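PDB 5UJU: NAD-dependent aldehyde dehydrogenase, which probably catalyses the NAD-dependent oxidation of aldehydes to carboxylic acids. Local coordinates for residues 315-320 / 542-547. Residues are numbered along the deposited sequence; the frame is centred on the assembly and turned at random.
Sequences YTEKAG and AALADA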
ATOM      1  N   TYR A 315       3.755   0.822  -8.835  1.00 25.84           N
ATOM      2  CA  TYR A 315       4.865   1.480  -8.156  1.00 25.18           C
ATOM      3  C   TYR A 315       5.716   2.169  -9.206  1.00 28.93           C
ATOM      4  O   TYR A 315       6.150   1.528 -10.165  1.00 24.90           O
ATOM      5  CB  TYR A 315       5.701   0.471  -7.376  1.00 25.15           C
ATOM      6  CG  TYR A 315       4.857  -0.408  -6.478  1.00 22.61           C
ATOM      7  CD1 TYR A 315       4.597  -0.032  -5.164  1.00 25.53           C
ATOM      8  CD2 TYR A 315       4.318  -1.604  -6.944  1.00 25.60           C
ATOM      9  CE1 TYR A 315       3.832  -0.812  -4.331  1.00 30.33           C
ATOM     10  CE2 TYR A 315       3.534  -2.400  -6.121  1.00 27.25           C
ATOM     11  CZ  TYR A 315       3.292  -1.994  -4.813  1.00 33.33           C
ATOM     12  OH  TYR A 315       2.534  -2.763  -3.968  1.00 31.76           O
ATOM     13  N   THR A 316       5.944   3.473  -9.040  1.00 26.90           N
ATOM     14  CA  THR A 316       6.565   4.251 -10.102  1.00 27.22           C
ATOM     15  C   THR A 316       7.750   5.032  -9.566  1.00 30.48           C
ATOM     16  O   THR A 316       7.736   5.490  -8.415  1.00 27.71           O
ATOM     17  CB  THR A 316       5.583   5.239 -10.760  1.00 27.91           C
ATOM     18  OG1 THR A 316       5.039   6.118  -9.762  1.00 32.12           O
ATOM     19  CG2 THR A 316       4.445   4.506 -11.481  1.00 31.03           C
ATOM     20  N   GLU A 317       8.776   5.137 -10.419  1.00 36.10           N
ATOM     21  CA  GLU A 317       9.879   6.093 -10.320  1.00 44.56           C
ATOM     22  C   GLU A 317       9.821   6.968 -11.563  1.00 40.35           C
ATOM     23  O   GLU A 317       9.911   6.454 -12.683  1.00 37.28           O
ATOM     24  CB  GLU A 317      11.240   5.399 -10.258  1.00 55.99           C
ATOM     25  CG  GLU A 317      11.452   4.429  -9.114  1.00 65.20           C
ATOM     26  CD  GLU A 317      11.929   5.140  -7.867  1.00 68.72           C
ATOM     27  OE1 GLU A 317      12.472   6.257  -8.009  1.00 69.92           O
ATOM     28  OE2 GLU A 317      11.788   4.580  -6.758  1.00 66.77           O
ATOM     29  N   LYS A 318       9.673   8.277 -11.369  1.00 29.81           N
ATOM     30  CA  LYS A 318       9.461   9.215 -12.464  1.00 34.89           C
ATOM     31  C   LYS A 318      10.528  10.317 -12.397  1.00 36.89           C
ATOM     32  O   LYS A 318      11.522  10.207 -11.680  1.00 46.39           O
ATOM     33  CB  LYS A 318       8.025   9.754 -12.414  1.00 31.83           C
ATOM     34  CG  LYS A 318       6.949   8.627 -12.492  1.00 34.32           C
ATOM     35  CD  LYS A 318       5.561   9.088 -12.026  1.00 30.04           C
ATOM     36  CE  LYS A 318       5.473   9.255 -10.518  1.00 32.29           C
ATOM     37  NZ  LYS A 318       4.070   9.554 -10.095  1.00 31.33           N
ATOM     38  N   ALA A 319      10.312  11.390 -13.139  1.00 45.08           N
ATOM     39  CA  ALA A 319      11.287  12.472 -13.190  1.00 45.44           C
ATOM     40  C   ALA A 319      11.045  13.478 -12.078  1.00 39.85           C
ATOM     41  O   ALA A 319       9.920  13.656 -11.607  1.00 42.18           O
ATOM     42  CB  ALA A 319      11.227  13.188 -14.540  1.00 42.90           C
ATOM     43  N   GLY A 320      12.115  14.149 -11.663  1.00 37.14           N
ATOM     44  CA  GLY A 320      11.981  15.251 -10.734  1.00 33.86           C
ATOM     45  C   GLY A 320      13.087  16.251 -10.972  1.00 34.15           C
ATOM     46  O   GLY A 320      13.911  16.089 -11.874  1.00 32.97           O
ATOM     47  N   ALA A 542       6.395   5.610  -4.549  1.00 33.79           N
ATOM     48  CA  ALA A 542       6.852   4.620  -3.585  1.00 33.12           C
ATOM     49  C   ALA A 542       8.302   4.914  -3.228  1.00 37.86           C
ATOM     50  O   ALA A 542       9.018   5.599  -3.966  1.00 36.26           O
ATOM     51  CB  ALA A 542       6.717   3.191  -4.136  1.00 26.99           C
ATOM     52  N   ALA A 543       8.719   4.397  -2.074  1.00 32.68           N
ATOM     53  CA  ALA A 543      10.095   4.487  -1.606  1.00 31.61           C
ATOM     54  C   ALA A 543      10.792   3.142  -1.728  1.00 36.06           C
ATOM     55  O   ALA A 543      10.195   2.095  -1.450  1.00 29.79           O
ATOM     56  CB  ALA A 543      10.161   4.934  -0.148  1.00 24.48           C
ATOM     57  N   LEU A 544      12.070   3.184  -2.104  1.00 33.70           N
ATOM     58  CA  LEU A 544      12.947   2.012  -2.123  1.00 35.48           C
ATOM     59  C   LEU A 544      13.820   2.063  -0.871  1.00 35.27           C
ATOM     60  O   LEU A 544      14.730   2.893  -0.782  1.00 32.08           O
ATOM     61  CB  LEU A 544      13.823   2.002  -3.373  1.00 35.75           C
ATOM     62  CG  LEU A 544      13.247   2.011  -4.785  1.00 42.47           C
ATOM     63  CD1 LEU A 544      14.393   2.076  -5.812  1.00 45.06           C
ATOM     64  CD2 LEU A 544      12.357   0.785  -5.026  1.00 42.61           C
ATOM     65  N   ALA A 545      13.519   1.225   0.125  1.00 33.34           N
ATOM     66  CA  ALA A 545      12.319   0.395   0.191  1.00 34.82           C
ATOM     67  C   ALA A 545      11.762   0.513   1.612  1.00 37.43           C
ATOM     68  O   ALA A 545      12.501   0.848   2.543  1.00 36.30           O
ATOM     69  CB  ALA A 545      12.627  -1.060  -0.154  1.00 32.50           C
ATOM     70  N   ASP A 546      10.465   0.269   1.781  1.00 31.56           N
ATOM     71  CA  ASP A 546       9.835   0.337   3.095  1.00 33.66           C
ATOM     72  C   ASP A 546       8.692  -0.673   3.145  1.00 33.66           C
ATOM     73  O   ASP A 546       8.483  -1.453   2.204  1.00 30.06           O
ATOM     74  CB  ASP A 546       9.348   1.761   3.401  1.00 32.91           C
ATOM     75  CG  ASP A 546       8.305   2.267   2.395  1.00 37.00           C
ATOM     76  OD1 ASP A 546       7.864   1.511   1.496  1.00 33.87           O
ATOM     77  OD2 ASP A 546       7.915   3.441   2.508  1.00 34.72           O
ATOM     78  N   ALA A 547       7.937  -0.639   4.249  1.00 30.91           N
ATOM     79  CA  ALA A 547       6.838  -1.585   4.429  1.00 33.32           C
ATOM     80  C   ALA A 547       5.784  -1.424   3.345  1.00 29.04           C
ATOM     81  O   ALA A 547       5.266  -2.417   2.830  1.00 28.13           O
ATOM     82  CB  ALA A 547       6.216  -1.421   5.815  1.00 32.02           C
TER
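The methyl group of A542 meets the ring of Y315 at its edge, close to the ring plane, with A542 CB 4.0 Å from Y315 CD1. A methyl is small enough to sit here while the backbone of the loop passes near the strand: the CA atoms of Y315 and A542 are 5.9 Å apart. The second touch is made by E317, whose chain bends at its middle torsion (chi2 -86°) and brings the carboxylate back to the loop. There E317 OE2 lies 3.6 Å from L544 CG and 3.7 Å from L544 CD1. Both are van der Waals contacts, in which the branched end of L544 packs beside the carboxylate; H532 borders both side chains.

Outside this first shell, F549 of helix 547-550 packs on both A542 and L544, a large apolar surface suited to their methyl groups. T316 turns its side chain away from the loop, its hydroxyl hydrogen-bonded to E306, while its backbone N is hydrogen-bonded to the side-chain oxygen OD1 of N541, just before A542, which ties the loop to the strand. Y315 suits this buried place: its ring edge receives the methyl, its OH is hydrogen-bonded to Q313 OE1, and R553 makes a cation-pi contact with the ring. Strand 313-317 pairs in parallel with strand 290-296, so the contact packs a C-terminal loop against a strand in the parallel part of the mixed, Rossmann-like sheet, which in the aldehyde dehydrogenase fold belongs to the NAD-binding domain.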